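Local structure of ECF RNA polymerase sigma factor SigK (Mycobacterium tuberculosis, 4NQW) at residues R53-V58 and E70-I75. The protein probably directs RNA polymerase to specific promoters as an initiation factor, and is thought to be held inactive by an anti-sigma factor until regulated proteolysis releases it. Residues are numbered along the deposited sequence; the frame is centred on the assembly and turned at random.
Sequences RVYGLV and ETTQEI
Thr-71 meets Val-58 where two consecutive helices of sigma-70 domain 2, 42-62 and 65-82, pack together. The N-to-C directions of segments 53-58 and 70-75 lie 133° apart, and their axes approach to 9.7 Å. CG1 of Val-58 lies 3.9 Å from CB of Thr-71 and also touches its CG2 methyl. Thr-71 OG1 is hydrogen-bonded to Tyr-67 O, one turn back. Thr-72 comes next, and its CA is 6.1 Å from that of Tyr-55. Its chi1 of -61° sets OG1 beside the backbone N, where it hydrogen-bonds to Ser-68 O. Thr-72 OG1 also sits at the edge of the Tyr-55 ring, near the ring plane, 3.6 Å from Tyr-55 CD1. The two side chains cross at about a right angle. Glu-70 to Gln-73 form the motif that binds the polymerase core subunit RpoC; within it, Thr-71 and Thr-72 point their CB atoms toward segment 53-58. Ile-75 ends the contact. CD1 of Ile-75 lies 3.7 Å from CG2 of Val-58 and 3.9 Å from CG1 of Val-54. Val-54 meets it tip to tip, whereas Val-58 slides past it in the opposite direction. Helix 93-111 adds Leu-97 against Val-54 and Ala-101 against Ile-75. The contact is buried and rests mainly on van der Waals packing. Each threonine hydroxyl is satisfied within its own helix, so both can sit here without a hydrogen-bond partner from segment 53-58.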
ATOM      1  N   ARG A  53      -1.484  -7.572  -9.491  1.00 20.38           N
ATOM      2  CA  ARG A  53      -0.808  -6.543  -8.703  1.00 21.85           C
ATOM      3  C   ARG A  53      -0.898  -6.818  -7.199  1.00 22.14           C
ATOM      4  O   ARG A  53       0.071  -6.589  -6.471  1.00 22.83           O
ATOM      5  CB  ARG A  53      -1.354  -5.153  -9.043  1.00 23.55           C
ATOM      6  CG  ARG A  53      -0.858  -4.627 -10.384  1.00 25.52           C
ATOM      7  CD  ARG A  53      -1.224  -3.168 -10.626  1.00 28.31           C
ATOM      8  NE  ARG A  53      -2.277  -3.005 -11.630  1.00 31.02           N
ATOM      9  CZ  ARG A  53      -3.585  -3.111 -11.398  1.00 35.42           C
ATOM     10  NH1 ARG A  53      -4.045  -3.394 -10.184  1.00 38.25           N
ATOM     11  NH2 ARG A  53      -4.446  -2.939 -12.394  1.00 36.12           N
ATOM     12  N   VAL A  54      -2.042  -7.315  -6.729  1.00 20.56           N
ATOM     13  CA  VAL A  54      -2.182  -7.664  -5.311  1.00 19.52           C
ATOM     14  C   VAL A  54      -1.341  -8.896  -4.973  1.00 20.22           C
ATOM     15  O   VAL A  54      -0.542  -8.873  -4.035  1.00 20.69           O
ATOM     16  CB  VAL A  54      -3.648  -7.924  -4.911  1.00 16.65           C
ATOM     17  CG1 VAL A  54      -3.724  -8.444  -3.480  1.00 14.32           C
ATOM     18  CG2 VAL A  54      -4.467  -6.651  -5.053  1.00 16.60           C
ATOM     19  N   TYR A  55      -1.528  -9.965  -5.742  1.00 20.40           N
ATOM     20  CA  TYR A  55      -0.804 -11.218  -5.511  1.00 20.76           C
ATOM     21  C   TYR A  55       0.709 -11.025  -5.614  1.00 20.06           C
ATOM     22  O   TYR A  55       1.464 -11.570  -4.809  1.00 19.92           O
ATOM     23  CB  TYR A  55      -1.257 -12.288  -6.503  1.00 20.48           C
ATOM     24  CG  TYR A  55      -0.607 -13.632  -6.287  1.00 20.28           C
ATOM     25  CD1 TYR A  55      -0.935 -14.415  -5.184  1.00 20.77           C
ATOM     26  CD2 TYR A  55       0.328 -14.130  -7.192  1.00 18.36           C
ATOM     27  CE1 TYR A  55      -0.346 -15.652  -4.985  1.00 19.91           C
ATOM     28  CE2 TYR A  55       0.922 -15.364  -7.000  1.00 16.44           C
ATOM     29  CZ  TYR A  55       0.580 -16.120  -5.897  1.00 18.48           C
ATOM     30  OH  TYR A  55       1.166 -17.344  -5.702  1.00 21.04           O
ATOM     31  N   GLY A  56       1.134 -10.246  -6.606  1.00 18.45           N
ATOM     32  CA  GLY A  56       2.547  -9.936  -6.801  1.00 17.27           C
ATOM     33  C   GLY A  56       3.166  -9.161  -5.652  1.00 16.72           C
ATOM     34  O   GLY A  56       4.318  -9.402  -5.284  1.00 17.13           O
ATOM     35  N   LEU A  57       2.407  -8.229  -5.083  1.00 15.74           N
ATOM     36  CA  LEU A  57       2.883  -7.464  -3.935  1.00 16.76           C
ATOM     37  C   LEU A  57       3.026  -8.372  -2.721  1.00 16.81           C
ATOM     38  O   LEU A  57       4.056  -8.363  -2.050  1.00 16.64           O
ATOM     39  CB  LEU A  57       1.940  -6.299  -3.607  1.00 17.50           C
ATOM     40  CG  LEU A  57       2.300  -5.504  -2.344  1.00 19.01           C
ATOM     41  CD1 LEU A  57       3.726  -4.971  -2.405  1.00 19.56           C
ATOM     42  CD2 LEU A  57       1.319  -4.365  -2.134  1.00 20.37           C
ATOM     43  N   VAL A  58       1.986  -9.157  -2.451  1.00 16.14           N
ATOM     44  CA  VAL A  58       1.995 -10.090  -1.327  1.00 16.04           C
ATOM     45  C   VAL A  58       3.149 -11.089  -1.464  1.00 15.89           C
ATOM     46  O   VAL A  58       3.911 -11.289  -0.516  1.00 15.42           O
ATOM     47  CB  VAL A  58       0.643 -10.821  -1.193  1.00 15.82           C
ATOM     48  CG1 VAL A  58       0.724 -11.931  -0.157  1.00 18.27           C
ATOM     49  CG2 VAL A  58      -0.452  -9.835  -0.808  1.00 14.03           C
ATOM     50  N   GLU A  70      -3.276 -17.444   0.686  1.00 22.64           N
ATOM     51  CA  GLU A  70      -4.209 -17.244   1.800  1.00 24.88           C
ATOM     52  C   GLU A  70      -4.389 -15.767   2.156  1.00 22.10           C
ATOM     53  O   GLU A  70      -5.503 -15.325   2.432  1.00 21.05           O
ATOM     54  CB  GLU A  70      -3.752 -18.027   3.031  1.00 28.60           C
ATOM     55  CG  GLU A  70      -3.823 -19.534   2.842  1.00 31.68           C
ATOM     56  CD  GLU A  70      -3.478 -20.310   4.098  1.00 33.94           C
ATOM     57  OE1 GLU A  70      -3.107 -19.689   5.116  1.00 34.79           O
ATOM     58  OE2 GLU A  70      -3.583 -21.552   4.062  1.00 34.84           O
ATOM     59  N   THR A  71      -3.293 -15.015   2.151  1.00 19.89           N
ATOM     60  CA  THR A  71      -3.340 -13.579   2.423  1.00 18.94           C
ATOM     61  C   THR A  71      -4.146 -12.843   1.351  1.00 18.58           C
ATOM     62  O   THR A  71      -4.941 -11.962   1.670  1.00 17.91           O
ATOM     63  CB  THR A  71      -1.923 -12.982   2.505  1.00 19.12           C
ATOM     64  OG1 THR A  71      -1.154 -13.709   3.470  1.00 18.27           O
ATOM     65  CG2 THR A  71      -1.964 -11.508   2.895  1.00 19.61           C
ATOM     66  N   THR A  72      -3.945 -13.214   0.088  1.00 17.51           N
ATOM     67  CA  THR A  72      -4.691 -12.618  -1.024  1.00 18.75           C
ATOM     68  C   THR A  72      -6.200 -12.849  -0.881  1.00 19.87           C
ATOM     69  O   THR A  72      -6.991 -11.953  -1.169  1.00 20.88           O
ATOM     70  CB  THR A  72      -4.189 -13.140  -2.389  1.00 19.70           C
ATOM     71  OG1 THR A  72      -2.809 -12.788  -2.555  1.00 19.34           O
ATOM     72  CG2 THR A  72      -4.989 -12.541  -3.540  1.00 20.57           C
ATOM     73  N   GLN A  73      -6.587 -14.042  -0.428  1.00 21.58           N
ATOM     74  CA  GLN A  73      -7.993 -14.346  -0.139  1.00 24.50           C
ATOM     75  C   GLN A  73      -8.550 -13.438   0.947  1.00 25.71           C
ATOM     76  O   GLN A  73      -9.644 -12.890   0.804  1.00 25.38           O
ATOM     77  CB  GLN A  73      -8.160 -15.793   0.326  1.00 26.53           C
ATOM     78  CG  GLN A  73      -8.053 -16.831  -0.768  1.00 28.53           C
ATOM     79  CD  GLN A  73      -8.309 -18.230  -0.240  1.00 30.56           C
ATOM     80  OE1 GLN A  73      -7.655 -18.676   0.703  1.00 32.87           O
ATOM     81  NE2 GLN A  73      -9.268 -18.923  -0.835  1.00 30.25           N
ATOM     82  N   GLU A  74      -7.802 -13.306   2.040  1.00 27.97           N
ATOM     83  CA  GLU A  74      -8.196 -12.436   3.145  1.00 30.40           C
ATOM     84  C   GLU A  74      -8.406 -11.007   2.655  1.00 25.98           C
ATOM     85  O   GLU A  74      -9.347 -10.337   3.075  1.00 24.70           O
ATOM     86  CB  GLU A  74      -7.143 -12.455   4.256  1.00 35.92           C
ATOM     87  CG  GLU A  74      -7.088 -13.751   5.052  1.00 41.43           C
ATOM     88  CD  GLU A  74      -5.958 -13.781   6.072  1.00 46.82           C
ATOM     89  OE1 GLU A  74      -5.253 -12.761   6.239  1.00 47.23           O
ATOM     90  OE2 GLU A  74      -5.772 -14.837   6.711  1.00 47.17           O
ATOM     91  N   ILE A  75      -7.531 -10.559   1.756  1.00 23.01           N
ATOM     92  CA  ILE A  75      -7.588  -9.199   1.216  1.00 21.02           C
ATOM     93  C   ILE A  75      -8.886  -8.968   0.449  1.00 21.07           C
ATOM     94  O   ILE A  75      -9.588  -7.994   0.703  1.00 21.37           O
ATOM     95  CB  ILE A  75      -6.369  -8.889   0.316  1.00 20.07           C
ATOM     96  CG1 ILE A  75      -5.097  -8.836   1.166  1.00 17.35           C
ATOM     97  CG2 ILE A  75      -6.546  -7.556  -0.399  1.00 21.94           C
ATOM     98  CD1 ILE A  75      -3.801  -8.992   0.394  1.00 15.07           C
TER